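Local coordinates for capsid protein (Macrobrachium rosenbergii nodavirus, PDB 5YKU) that probably builds the protruding dimeric spikes of the virus particle, as the protrusion domain of the shell-forming capsid protein, at residues Ile16-Pro21 with Pro112-Ile117; Val20-Leu25 with Leu100-Gln105; Thr30-Gly35 with Glu95-Leu100; Ile44-Asp49 with Gly70-Phe75. One frame throughout, in Å; residues are numbered along the deposited sequence.

Contact 1: residues Ile16-Pro21 with Pro112-Ile117; sequences IGNWVP and PYQYRI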
loop_
_atom_site.group_PDB
_atom_site.type_symbol
_atom_site.label_atom_id
_atom_site.label_comp_id
_atom_site.label_asym_id
_atom_site.label_seq_id
_atom_site.Cartn_x
_atom_site.Cartn_y
_atom_site.Cartn_z
ATOM N N ILE A 16 1.068 0.873 -9.485
ATOM C CA ILE A 16 2.051 0.279 -8.562
ATOM C C ILE A 16 2.897 1.353 -7.996
ATOM O O ILE A 16 3.094 2.460 -8.586
ATOM C CB ILE A 16 2.857 -0.845 -9.192
ATOM C CG1 ILE A 16 3.619 -0.314 -10.445
ATOM C CG2 ILE A 16 1.985 -2.014 -9.546
ATOM C CD1 ILE A 16 4.660 -1.276 -10.976
ATOM N N GLY A 17 3.431 1.148 -6.821
ATOM C CA GLY A 17 4.336 2.051 -6.234
ATOM C C GLY A 17 5.109 1.480 -5.099
ATOM O O GLY A 17 4.980 0.317 -4.715
ATOM N N ASN A 18 6.032 2.262 -4.571
ATOM C CA ASN A 18 6.941 1.906 -3.500
ATOM C C ASN A 18 6.610 2.642 -2.255
ATOM O O ASN A 18 6.324 3.843 -2.247
ATOM C CB ASN A 18 8.368 2.270 -3.918
ATOM C CG ASN A 18 8.851 1.457 -5.034
ATOM O OD1 ASN A 18 8.516 0.312 -5.260
ATOM N ND2 ASN A 18 9.806 2.035 -5.778
ATOM N N TRP A 19 6.637 1.930 -1.143
ATOM C CA TRP A 19 6.633 2.555 0.169
ATOM C C TRP A 19 8.016 3.104 0.483
ATOM O O TRP A 19 9.012 2.389 0.320
ATOM C CB TRP A 19 6.258 1.497 1.248
ATOM C CG TRP A 19 4.905 0.911 1.086
ATOM C CD1 TRP A 19 4.629 -0.395 0.791
ATOM C CD2 TRP A 19 3.640 1.567 1.173
ATOM N NE1 TRP A 19 3.285 -0.591 0.710
ATOM C CE2 TRP A 19 2.623 0.598 0.934
ATOM C CE3 TRP A 19 3.246 2.890 1.387
ATOM C CZ2 TRP A 19 1.279 0.894 0.968
ATOM C CZ3 TRP A 19 1.909 3.186 1.432
ATOM C CH2 TRP A 19 0.918 2.208 1.265
ATOM N N VAL A 20 8.084 4.358 0.887
ATOM C CA VAL A 20 9.371 4.933 1.229
ATOM C C VAL A 20 10.077 4.090 2.312
ATOM O O VAL A 20 9.413 3.829 3.326
ATOM C CB VAL A 20 9.129 6.346 1.702
ATOM C CG1 VAL A 20 10.447 6.987 2.181
ATOM C CG2 VAL A 20 8.544 7.259 0.609
ATOM N N PRO A 21 11.314 3.712 2.140
ATOM C CA PRO A 21 11.993 2.929 3.187
ATOM C C PRO A 21 12.264 3.717 4.443
ATOM O O PRO A 21 12.407 4.949 4.409
ATOM C CB PRO A 21 13.243 2.483 2.544
ATOM C CG PRO A 21 13.016 2.579 1.044
ATOM C CD PRO A 21 12.127 3.773 0.924
ATOM N N PRO A 112 12.636 -0.839 -1.082
ATOM C CA PRO A 112 11.240 -0.557 -0.757
ATOM C C PRO A 112 10.374 -1.803 -0.833
ATOM O O PRO A 112 10.598 -2.705 -1.637
ATOM C CB PRO A 112 10.793 0.441 -1.786
ATOM C CG PRO A 112 12.097 1.086 -2.302
ATOM C CD PRO A 112 13.134 0.052 -2.195
ATOM N N TYR A 113 9.382 -1.837 0.047
ATOM C CA TYR A 113 8.251 -2.733 -0.167
ATOM C C TYR A 113 7.316 -2.065 -1.132
ATOM O O TYR A 113 7.355 -0.824 -1.371
ATOM C CB TYR A 113 7.624 -3.078 1.169
ATOM C CG TYR A 113 8.481 -4.069 1.960
ATOM C CD1 TYR A 113 8.737 -5.326 1.406
ATOM C CD2 TYR A 113 8.968 -3.795 3.200
ATOM C CE1 TYR A 113 9.508 -6.303 2.096
ATOM C CE2 TYR A 113 9.744 -4.739 3.913
ATOM C CZ TYR A 113 10.007 -5.965 3.328
ATOM O OH TYR A 113 10.737 -6.923 3.964
ATOM N N GLN A 114 6.433 -2.865 -1.751
ATOM C CA GLN A 114 5.740 -2.526 -3.024
ATOM C C GLN A 114 4.275 -2.773 -2.913
ATOM O O GLN A 114 3.819 -3.720 -2.277
ATOM C CB GLN A 114 6.336 -3.410 -4.120
ATOM C CG GLN A 114 7.861 -3.164 -4.337
ATOM C CD GLN A 114 8.529 -4.374 -4.889
ATOM O OE1 GLN A 114 8.482 -5.489 -4.319
ATOM N NE2 GLN A 114 9.239 -4.252 -5.986
ATOM N N TYR A 115 3.488 -1.934 -3.544
ATOM C CA TYR A 115 2.062 -1.991 -3.489
ATOM C C TYR A 115 1.422 -1.846 -4.850
ATOM O O TYR A 115 2.001 -1.313 -5.798
ATOM C CB TYR A 115 1.495 -0.932 -2.512
ATOM C CG TYR A 115 1.628 0.479 -3.014
ATOM C CD1 TYR A 115 0.794 1.003 -3.984
ATOM C CD2 TYR A 115 2.590 1.327 -2.449
ATOM C CE1 TYR A 115 0.947 2.369 -4.348
ATOM C CE2 TYR A 115 2.799 2.589 -2.871
ATOM C CZ TYR A 115 1.943 3.110 -3.806
ATOM O OH TYR A 115 2.145 4.439 -4.235
ATOM N N ARG A 116 0.193 -2.395 -4.969
ATOM C CA ARG A 116 -0.652 -2.361 -6.186
ATOM C C ARG A 116 -2.003 -1.823 -5.799
ATOM O O ARG A 116 -2.606 -2.337 -4.845
ATOM C CB ARG A 116 -0.719 -3.744 -6.790
ATOM C CG ARG A 116 -1.587 -3.775 -8.048
ATOM C CD ARG A 116 -1.688 -5.215 -8.603
ATOM N NE ARG A 116 -0.399 -5.822 -8.843
ATOM C CZ ARG A 116 0.434 -5.533 -9.811
ATOM N NH1 ARG A 116 0.117 -4.716 -10.778
ATOM N NH2 ARG A 116 1.592 -6.207 -9.838
ATOM N N ILE A 117 -2.485 -0.876 -6.536
ATOM C CA ILE A 117 -3.835 -0.319 -6.295
ATOM C C ILE A 117 -4.769 -0.804 -7.329
ATOM O O ILE A 117 -4.446 -0.847 -8.559
ATOM C CB ILE A 117 -3.790 1.209 -6.254
ATOM C CG1 ILE A 117 -3.036 1.647 -4.988
ATOM C CG2 ILE A 117 -5.215 1.794 -6.283
ATOM C CD1 ILE A 117 -2.794 3.113 -4.815
HETATM O O HOH W 1 4.574 5.485 -3.877
HETATM O O HOH W 2 10.334 -1.456 -6.250
HETATM O O HOH W 3 9.586 0.323 2.079
#
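An antiparallel edge pairing in the curved sheet of the protrusion domain joins G17 to Y115, with the strand axes running at 151° to each other. The main chain supplies the register: G17 N reaches Y115 O at 3.0 Å, Y115 N returns to G17 O at 2.9 Å, and W19 N meets Y113 O at 2.9 Å. Y115 carries its ring between its own backbone N and carbonyl carbon (chi1 71°), which lays the ring flat over the glycine; G17 CA sits 3.8 Å from the centroid of the Y115 ring in a CH-pi contact. Next to this, Y115 CD2 stands over the centre of the W19 indole, 3.5 Å from W19 CE2, with the six-membered ring of W19 inclined at 49° to the Y115 ring; the indole N-H has its partner in Y74. At the end of the Y115 ring, a water joins Y115 OH to N18 O. On the face bearing I16, N18, Q114 and R116, another water accepts from Q114 NE2 and donates to N18 OD1 at 2.7 Å, while I16 CG2 covers a face of the R116 guanidinium, 3.5 Å from NH1, which also bonds A13 O. The chemistry thus packs the Y115 ring over G17 and against W19 with its hydroxyl still water-linked, and bridges the N18 and Q114 amides by a separate water on the other face.

Contact 2: residues Val20-Leu25 with Leu100-Gln105; sequences VPPTEL and LVTDYQ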
loop_
_atom_site.group_PDB
_atom_site.type_symbol
_atom_site.label_atom_id
_atom_site.label_comp_id
_atom_site.label_asym_id
_atom_site.label_seq_id
_atom_site.Cartn_x
_atom_site.Cartn_y
_atom_site.Cartn_z
ATOM N N VAL A 20 8.084 4.358 0.887
ATOM C CA VAL A 20 9.371 4.933 1.229
ATOM C C VAL A 20 10.077 4.090 2.312
ATOM O O VAL A 20 9.413 3.829 3.326
ATOM C CB VAL A 20 9.129 6.346 1.702
ATOM C CG1 VAL A 20 10.447 6.987 2.181
ATOM C CG2 VAL A 20 8.544 7.259 0.609
ATOM N N PRO A 21 11.314 3.712 2.140
ATOM C CA PRO A 21 11.993 2.929 3.187
ATOM C C PRO A 21 12.264 3.717 4.443
ATOM O O PRO A 21 12.407 4.949 4.409
ATOM C CB PRO A 21 13.243 2.483 2.544
ATOM C CG PRO A 21 13.016 2.579 1.044
ATOM C CD PRO A 21 12.127 3.773 0.924
ATOM N N PRO A 22 12.325 3.063 5.562
ATOM C CA PRO A 22 12.717 3.721 6.802
ATOM C C PRO A 22 14.193 4.066 6.752
ATOM O O PRO A 22 14.987 3.577 6.003
ATOM C CB PRO A 22 12.495 2.606 7.893
ATOM C CG PRO A 22 12.718 1.354 7.174
ATOM C CD PRO A 22 12.189 1.586 5.740
ATOM N N THR A 23 14.526 5.026 7.632
ATOM C CA THR A 23 15.920 5.476 7.820
ATOM C C THR A 23 16.487 5.024 9.134
ATOM O O THR A 23 17.619 5.376 9.382
ATOM C CB THR A 23 15.998 7.026 7.790
ATOM O OG1 THR A 23 15.141 7.602 8.743
ATOM C CG2 THR A 23 15.592 7.570 6.434
ATOM N N GLU A 24 15.694 4.351 9.911
ATOM C CA GLU A 24 16.123 3.835 11.255
ATOM C C GLU A 24 15.575 2.400 11.361
ATOM O O GLU A 24 14.661 2.000 10.620
ATOM C CB GLU A 24 15.609 4.690 12.407
ATOM C CG GLU A 24 16.133 6.119 12.398
ATOM C CD GLU A 24 17.603 6.185 12.672
ATOM O OE1 GLU A 24 18.174 5.403 13.455
ATOM O OE2 GLU A 24 18.347 7.154 12.182
ATOM N N LEU A 25 16.082 1.622 12.282
ATOM C CA LEU A 25 15.663 0.234 12.488
ATOM C C LEU A 25 14.324 0.116 12.984
ATOM O O LEU A 25 13.599 -0.857 12.552
ATOM C CB LEU A 25 16.664 -0.550 13.401
ATOM C CG LEU A 25 18.053 -0.589 12.883
ATOM C CD1 LEU A 25 18.946 -1.399 13.886
ATOM C CD2 LEU A 25 18.211 -1.110 11.512
ATOM N N LEU A 100 2.898 3.594 8.391
ATOM C CA LEU A 100 3.851 2.548 8.298
ATOM C C LEU A 100 4.576 2.345 9.589
ATOM O O LEU A 100 5.067 3.290 10.199
ATOM C CB LEU A 100 4.878 2.765 7.197
ATOM C CG LEU A 100 4.318 2.920 5.752
ATOM C CD1 LEU A 100 3.967 4.396 5.491
ATOM C CD2 LEU A 100 5.280 2.411 4.727
ATOM N N VAL A 101 4.627 1.133 10.098
ATOM C CA VAL A 101 5.381 0.751 11.284
ATOM C C VAL A 101 6.419 -0.264 10.855
ATOM O O VAL A 101 6.033 -1.345 10.309
ATOM C CB VAL A 101 4.484 0.225 12.372
ATOM C CG1 VAL A 101 5.337 -0.229 13.591
ATOM C CG2 VAL A 101 3.371 1.182 12.785
ATOM N N THR A 102 7.663 0.095 10.968
ATOM C CA THR A 102 8.771 -0.749 10.495
ATOM C C THR A 102 9.611 -1.199 11.627
ATOM O O THR A 102 9.899 -0.468 12.537
ATOM C CB THR A 102 9.567 -0.130 9.383
ATOM O OG1 THR A 102 10.053 1.149 9.834
ATOM C CG2 THR A 102 8.721 0.115 8.126
ATOM N N ASP A 103 10.071 -2.428 11.574
ATOM C CA ASP A 103 10.951 -3.062 12.543
ATOM C C ASP A 103 11.910 -3.948 11.716
ATOM O O ASP A 103 11.555 -5.031 11.250
ATOM C CB ASP A 103 10.134 -3.896 13.559
ATOM C CG ASP A 103 11.006 -4.620 14.504
ATOM O OD1 ASP A 103 12.223 -4.671 14.398
ATOM O OD2 ASP A 103 10.349 -5.335 15.330
ATOM N N TYR A 104 13.067 -3.424 11.409
ATOM C CA TYR A 104 14.059 -4.031 10.558
ATOM C C TYR A 104 15.239 -4.446 11.418
ATOM O O TYR A 104 15.775 -3.576 12.135
ATOM C CB TYR A 104 14.503 -3.079 9.446
ATOM C CG TYR A 104 13.574 -2.755 8.298
ATOM C CD1 TYR A 104 12.188 -2.953 8.386
ATOM C CD2 TYR A 104 14.067 -2.218 7.105
ATOM C CE1 TYR A 104 11.334 -2.609 7.336
ATOM C CE2 TYR A 104 13.242 -1.901 6.077
ATOM C CZ TYR A 104 11.858 -2.052 6.202
ATOM O OH TYR A 104 10.976 -1.737 5.176
ATOM N N GLN A 105 15.710 -5.654 11.363
ATOM C CA GLN A 105 16.906 -6.040 12.168
ATOM C C GLN A 105 18.109 -5.336 11.672
ATOM O O GLN A 105 18.941 -4.860 12.443
ATOM C CB GLN A 105 17.093 -7.508 12.143
ATOM C CG GLN A 105 18.341 -7.969 12.943
ATOM C CD GLN A 105 18.556 -9.422 12.782
ATOM O OE1 GLN A 105 19.520 -9.797 12.031
ATOM N NE2 GLN A 105 17.775 -10.161 13.313
HETATM O O HOH W 4 12.554 0.354 10.312
#
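With Y104 CG anti to its carbonyl carbon (chi1 -72°), one face of the ring is turned to P22, while T102 holds OG1 between its backbone N and carbonyl carbon (chi1 56°), facing the same proline. P22 and Y104 approach from opposite directions. P22 CG makes a CH-pi contact, 3.8 Å from the centroid of the Y104 ring over its face, and it is displaced toward the rim, as the 3.5 Å from P22 CG to Y104 CE2 confirms. The neighbouring ring carbon, P22 CB, touches T102 OG1 at 3.4 Å. That hydroxyl is also joined to a water at 2.7 Å; the water donates to E24 O at 2.7 Å and, weakly, to L25 O, so one water, lying over the face of the Y104 ring toward its rim, joins polar atoms of loop and strand. The direct polar link is Y104 N to L25 O, 2.9 Å long, almost straight at 177° and in the carbonyl plane. Beyond it, L25 lies along the strand's end, with CB 3.4 Å from Y104 O and CD1 3.7 Å from Q105 O. D103 OD1 forms a salt bridge to K26. T102 pairs by backbone bonds with Q27, and the Y104-L25 bond continues this antiparallel edge pairing of strands 26-33 and 96-104 into the loop between strands 10-18 and 26-33.

Contact 3: residues Thr30-Gly35 with Glu95-Leu100; sequences TQDITG and EATFTL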
loop_
_atom_site.group_PDB
_atom_site.type_symbol
_atom_site.label_atom_id
_atom_site.label_comp_id
_atom_site.label_asym_id
_atom_site.label_seq_id
_atom_site.Cartn_x
_atom_site.Cartn_y
_atom_site.Cartn_z
ATOM N N THR A 30 4.442 8.210 8.117
ATOM C CA THR A 30 3.361 8.240 7.170
ATOM C C THR A 30 3.799 8.441 5.759
ATOM O O THR A 30 4.867 8.905 5.491
ATOM C CB THR A 30 2.295 9.246 7.538
ATOM O OG1 THR A 30 2.878 10.563 7.444
ATOM C CG2 THR A 30 1.736 9.040 8.929
ATOM N N GLN A 31 2.933 8.089 4.828
ATOM C CA GLN A 31 3.114 8.319 3.391
ATOM C C GLN A 31 1.805 8.670 2.806
ATOM O O GLN A 31 0.795 7.968 3.027
ATOM C CB GLN A 31 3.670 7.102 2.692
ATOM C CG GLN A 31 3.998 7.299 1.238
ATOM C CD GLN A 31 4.809 6.184 0.653
ATOM O OE1 GLN A 31 5.562 5.516 1.361
ATOM N NE2 GLN A 31 4.767 5.957 -0.616
ATOM N N ASP A 32 1.728 9.704 1.990
ATOM C CA ASP A 32 0.552 10.058 1.220
ATOM C C ASP A 32 0.629 9.563 -0.162
ATOM O O ASP A 32 1.578 9.918 -0.899
ATOM C CB ASP A 32 0.387 11.635 1.209
ATOM C CG ASP A 32 0.082 12.235 2.482
ATOM O OD1 ASP A 32 -0.171 11.580 3.487
ATOM O OD2 ASP A 32 -0.051 13.535 2.511
ATOM N N ILE A 33 -0.243 8.670 -0.544
ATOM C CA ILE A 33 -0.378 8.261 -1.945
ATOM C C ILE A 33 -1.180 9.327 -2.610
ATOM O O ILE A 33 -2.225 9.788 -2.081
ATOM C CB ILE A 33 -1.020 6.882 -2.072
ATOM C CG1 ILE A 33 -0.138 5.823 -1.427
ATOM C CG2 ILE A 33 -1.318 6.503 -3.519
ATOM C CD1 ILE A 33 -0.572 4.358 -1.592
ATOM N N THR A 34 -0.776 9.763 -3.780
ATOM C CA THR A 34 -1.392 10.915 -4.461
ATOM C C THR A 34 -1.712 10.530 -5.897
ATOM O O THR A 34 -1.357 9.474 -6.378
ATOM C CB THR A 34 -0.470 12.125 -4.310
ATOM O OG1 THR A 34 -1.106 13.358 -4.689
ATOM C CG2 THR A 34 0.699 11.897 -5.249
ATOM N N GLY A 35 -2.484 11.426 -6.550
ATOM C CA GLY A 35 -2.815 11.218 -7.917
ATOM C C GLY A 35 -3.980 10.293 -8.182
ATOM O O GLY A 35 -4.118 9.737 -9.270
ATOM N N GLU A 95 -5.947 11.855 -2.569
ATOM C CA GLU A 95 -4.925 11.285 -1.774
ATOM C C GLU A 95 -5.459 10.353 -0.713
ATOM O O GLU A 95 -6.606 10.388 -0.303
ATOM C CB GLU A 95 -4.088 12.425 -1.133
ATOM C CG GLU A 95 -3.439 13.366 -2.108
ATOM C CD GLU A 95 -2.274 14.188 -1.464
ATOM O OE1 GLU A 95 -2.252 14.352 -0.303
ATOM O OE2 GLU A 95 -1.513 14.553 -2.325
ATOM N N ALA A 96 -4.510 9.565 -0.162
ATOM C CA ALA A 96 -4.793 8.784 1.031
ATOM C C ALA A 96 -3.527 8.672 1.832
ATOM O O ALA A 96 -2.467 8.420 1.259
ATOM C CB ALA A 96 -5.370 7.421 0.656
ATOM N N THR A 97 -3.625 8.831 3.125
ATOM C CA THR A 97 -2.494 8.764 4.005
ATOM C C THR A 97 -2.457 7.426 4.689
ATOM O O THR A 97 -3.454 6.925 5.197
ATOM C CB THR A 97 -2.565 9.844 5.075
ATOM O OG1 THR A 97 -2.560 11.145 4.443
ATOM C CG2 THR A 97 -1.399 9.797 6.047
ATOM N N PHE A 98 -1.308 6.819 4.729
ATOM C CA PHE A 98 -0.988 5.532 5.390
ATOM C C PHE A 98 0.026 5.685 6.459
ATOM O O PHE A 98 0.919 6.523 6.347
ATOM C CB PHE A 98 -0.464 4.516 4.335
ATOM C CG PHE A 98 -1.503 4.221 3.282
ATOM C CD1 PHE A 98 -1.675 5.091 2.183
ATOM C CD2 PHE A 98 -2.282 3.110 3.339
ATOM C CE1 PHE A 98 -2.685 4.855 1.257
ATOM C CE2 PHE A 98 -3.275 2.886 2.398
ATOM C CZ PHE A 98 -3.481 3.755 1.358
ATOM N N THR A 99 -0.130 4.878 7.477
ATOM C CA THR A 99 0.840 4.789 8.577
ATOM C C THR A 99 1.624 3.527 8.462
ATOM O O THR A 99 1.031 2.417 8.347
ATOM C CB THR A 99 0.167 4.845 9.939
ATOM O OG1 THR A 99 -0.422 6.172 10.059
ATOM C CG2 THR A 99 1.168 4.727 11.076
ATOM N N LEU A 100 2.898 3.594 8.391
ATOM C CA LEU A 100 3.851 2.548 8.298
ATOM C C LEU A 100 4.576 2.345 9.589
ATOM O O LEU A 100 5.067 3.290 10.199
ATOM C CB LEU A 100 4.878 2.765 7.197
ATOM C CG LEU A 100 4.318 2.920 5.752
ATOM C CD1 LEU A 100 3.967 4.396 5.491
ATOM C CD2 LEU A 100 5.280 2.411 4.727
HETATM O O HOH W 5 0.604 15.146 0.541
#
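I33 and F98 make the tight part of this antiparallel strand pair, CD1 of the isoleucine resting 3.6 Å from F98 CE1, whereas D32, T34, E95 and T97 form the polar part, where D32 and T34 are solvent-exposed while E95 is buried. On the packed face L100 CD1 also lies 3.9 Å from Q31 CB, and Q31 O sits in the plane of the F98 ring at its edge. Backbone bonds flank these groups in both directions, among them F98 N to Q31 O at 2.9 Å and A96 N to I33 O at 3.0 Å, and the strand axes run at 152°. On the opposite face, T97 has OG1 anti to its carbonyl carbon (chi1 -61°), alongside D32; it donates to D32 OD1 at 2.6 Å, arriving 51° out of the carboxylate plane. Just beyond the end of the paired strands, T34 OG1 donates a hydrogen bond to E95 OE2 at 2.7 Å from the anti side, and the same OE2 is a ligand of a zinc ion. The two carboxylates come near each other, D32 OD2 to E95 OE1 at 3.7 Å, and a water donating to both, 2.6 Å from D32 OD2, probably eases their repulsion. Strand 26-33 is outermost on this side of the sheet, and strand 96-104 hydrogen-bonds strand 57-63 on its far flank, while the F98 ring meets W19 and F88 edge-to-face and I33 packs on Y115 and I117 of strand 114-121.

Contact 4: residues Ile44-Asp49 with Gly70-Phe75; sequences IVPYMD and GSISYF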
loop_
_atom_site.group_PDB
_atom_site.type_symbol
_atom_site.label_atom_id
_atom_site.label_comp_id
_atom_site.label_asym_id
_atom_site.label_seq_id
_atom_site.Cartn_x
_atom_site.Cartn_y
_atom_site.Cartn_z
ATOM N N ILE A 44 -6.018 -1.598 -1.997
ATOM C CA ILE A 44 -4.536 -1.680 -2.158
ATOM C C ILE A 44 -4.082 -3.011 -1.566
ATOM O O ILE A 44 -4.519 -3.397 -0.441
ATOM C CB ILE A 44 -3.877 -0.444 -1.509
ATOM C CG1 ILE A 44 -2.368 -0.442 -1.705
ATOM C CG2 ILE A 44 -4.247 -0.262 -0.029
ATOM C CD1 ILE A 44 -1.736 0.837 -1.319
ATOM N N VAL A 45 -3.245 -3.654 -2.314
ATOM C CA VAL A 45 -2.666 -4.942 -1.922
ATOM C C VAL A 45 -1.167 -4.916 -2.021
ATOM O O VAL A 45 -0.613 -4.122 -2.800
ATOM C CB VAL A 45 -3.158 -6.123 -2.812
ATOM C CG1 VAL A 45 -4.641 -6.253 -2.663
ATOM C CG2 VAL A 45 -2.779 -5.955 -4.272
ATOM N N PRO A 46 -0.458 -5.656 -1.223
ATOM C CA PRO A 46 0.978 -5.815 -1.373
ATOM C C PRO A 46 1.319 -6.647 -2.540
ATOM O O PRO A 46 0.552 -7.540 -2.913
ATOM C CB PRO A 46 1.401 -6.453 -0.067
ATOM C CG PRO A 46 0.183 -7.313 0.319
ATOM C CD PRO A 46 -0.996 -6.530 -0.171
ATOM N N TYR A 47 2.457 -6.423 -3.121
ATOM C CA TYR A 47 3.088 -7.393 -4.061
ATOM C C TYR A 47 4.544 -7.420 -3.738
ATOM O O TYR A 47 5.042 -6.593 -2.951
ATOM C CB TYR A 47 2.793 -7.097 -5.547
ATOM C CG TYR A 47 3.601 -5.991 -6.184
ATOM C CD1 TYR A 47 4.783 -6.324 -6.872
ATOM C CD2 TYR A 47 3.243 -4.668 -6.180
ATOM C CE1 TYR A 47 5.553 -5.356 -7.499
ATOM C CE2 TYR A 47 3.982 -3.695 -6.769
ATOM C CZ TYR A 47 5.147 -4.071 -7.401
ATOM O OH TYR A 47 5.911 -3.044 -8.010
HETATM N N MSE A 48 5.284 -8.328 -4.300
HETATM C CA MSE A 48 6.716 -8.437 -4.085
HETATM C C MSE A 48 7.407 -8.806 -5.363
HETATM O O MSE A 48 7.119 -9.804 -6.035
HETATM C CB MSE A 48 7.025 -9.397 -2.946
HETATM C CG MSE A 48 8.403 -9.259 -2.395
HETATM SE SE MSE A 48 8.572 -10.126 -0.614
HETATM C CE MSE A 48 7.508 -8.881 0.428
ATOM N N ASP A 49 8.474 -8.056 -5.634
ATOM C CA ASP A 49 9.447 -8.375 -6.672
ATOM C C ASP A 49 10.736 -7.790 -6.124
ATOM O O ASP A 49 11.065 -6.627 -6.430
ATOM C CB ASP A 49 9.048 -7.797 -8.039
ATOM C CG ASP A 49 10.088 -8.061 -9.033
ATOM O OD1 ASP A 49 10.999 -8.837 -8.864
ATOM O OD2 ASP A 49 9.966 -7.501 -10.213
ATOM N N GLY A 70 -8.376 -2.379 7.150
ATOM C CA GLY A 70 -7.449 -3.411 6.815
ATOM C C GLY A 70 -6.063 -3.114 7.250
ATOM O O GLY A 70 -5.718 -2.062 7.793
ATOM N N SER A 71 -5.165 -4.063 7.003
ATOM C CA SER A 71 -3.756 -3.952 7.272
ATOM C C SER A 71 -2.991 -4.737 6.277
ATOM O O SER A 71 -3.513 -5.729 5.759
ATOM C CB SER A 71 -3.485 -4.445 8.700
ATOM O OG SER A 71 -2.181 -4.405 9.196
ATOM N N ILE A 72 -1.813 -4.269 5.965
ATOM C CA ILE A 72 -0.878 -4.921 5.064
ATOM C C ILE A 72 0.417 -5.292 5.806
ATOM O O ILE A 72 0.928 -4.483 6.587
ATOM C CB ILE A 72 -0.565 -4.083 3.820
ATOM C CG1 ILE A 72 -1.780 -3.954 2.965
ATOM C CG2 ILE A 72 0.593 -4.649 3.028
ATOM C CD1 ILE A 72 -1.713 -3.026 1.794
ATOM N N SER A 73 0.905 -6.517 5.567
ATOM C CA SER A 73 2.096 -7.001 6.208
ATOM C C SER A 73 3.128 -7.395 5.223
ATOM O O SER A 73 2.848 -8.202 4.281
ATOM C CB SER A 73 1.805 -8.198 7.067
ATOM O OG SER A 73 1.073 -7.854 8.231
ATOM N N TYR A 74 4.400 -6.977 5.405
ATOM C CA TYR A 74 5.557 -7.421 4.667
ATOM C C TYR A 74 6.563 -8.033 5.599
ATOM O O TYR A 74 6.844 -7.483 6.672
ATOM C CB TYR A 74 6.230 -6.293 3.942
ATOM C CG TYR A 74 5.359 -5.553 2.946
ATOM C CD1 TYR A 74 5.282 -5.948 1.601
ATOM C CD2 TYR A 74 4.682 -4.431 3.343
ATOM C CE1 TYR A 74 4.492 -5.255 0.706
ATOM C CE2 TYR A 74 3.914 -3.708 2.434
ATOM C CZ TYR A 74 3.827 -4.115 1.128
ATOM O OH TYR A 74 3.037 -3.416 0.229
ATOM N N PHE A 75 7.222 -9.096 5.172
ATOM C CA PHE A 75 8.406 -9.664 5.876
ATOM C C PHE A 75 9.161 -10.440 4.899
ATOM O O PHE A 75 8.577 -11.216 4.129
ATOM C CB PHE A 75 7.983 -10.539 7.058
ATOM C CG PHE A 75 9.100 -10.824 8.014
ATOM C CD1 PHE A 75 9.633 -9.780 8.748
ATOM C CD2 PHE A 75 9.655 -12.022 8.168
ATOM C CE1 PHE A 75 10.607 -9.979 9.718
ATOM C CE2 PHE A 75 10.700 -12.237 9.102
ATOM C CZ PHE A 75 11.118 -11.247 9.913
#
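Y74 OH, lying 3.5 Å from P46 CB, is gripped by two groups from elsewhere in the chain: it accepts from W19 NE1 and donates to Q114 O. These bonds fix the far end of a ring whose CG is anti to its carbonyl carbon (chi1 -59°), turning it back toward strand 41-47. No hydrogen bond joins the two segments themselves; they meet through apolar atoms. P46 CB is wedged between two partners, 3.4 Å from Y74 CE1 and 3.7 Å from I72 CG2. The proline and isoleucine side chains meet at a slant, and I72 CD1 reaches on to I44 O at 3.6 Å. At the other end of the contact the selenomethionine M48 slides past Y74 in the opposite direction, bringing its CE to 3.9 Å from Y74 CD1, in the plane of the ring and at its edge. Y47 O comes to the same ring's edge, near CE1. The axes run almost in the same direction, 8° apart, and approach to 7.4 Å, too far for strands hydrogen-bonded to each other. That geometry agrees with the strand order: strand 81-89 lies between them, antiparallel to both, with I86 bonded to I44 and D83 to S73. The contact thus bridges across one intervening strand, with C82 touching P46, strand 114-121 flanking 41-47, and strand 57-63 flanking 69-75.

Overall arrangement
All four contacts belong to one eight-stranded antiparallel sheet. Contacts 1 and 2 start from adjoining chain, sharing V20 and P21, with centres 13 Å apart; contact 3 follows and shares L100 with contact 2. Contact 4 falls wholly within the chain between the partners of contact 3; the second segments of contacts 3, 2 and 1 then follow in that order, at 95-100, 100-105 and 112-117. Strands 10-18 and 26-33 are outermost in the order, yet N18 O lies 3.1 Å from Q31 NE2, consistent with a sheet curled until its margins meet. I33 and I44 link contacts 3 and 4, so residues far apart in sequence share one interior in this protrusion domain.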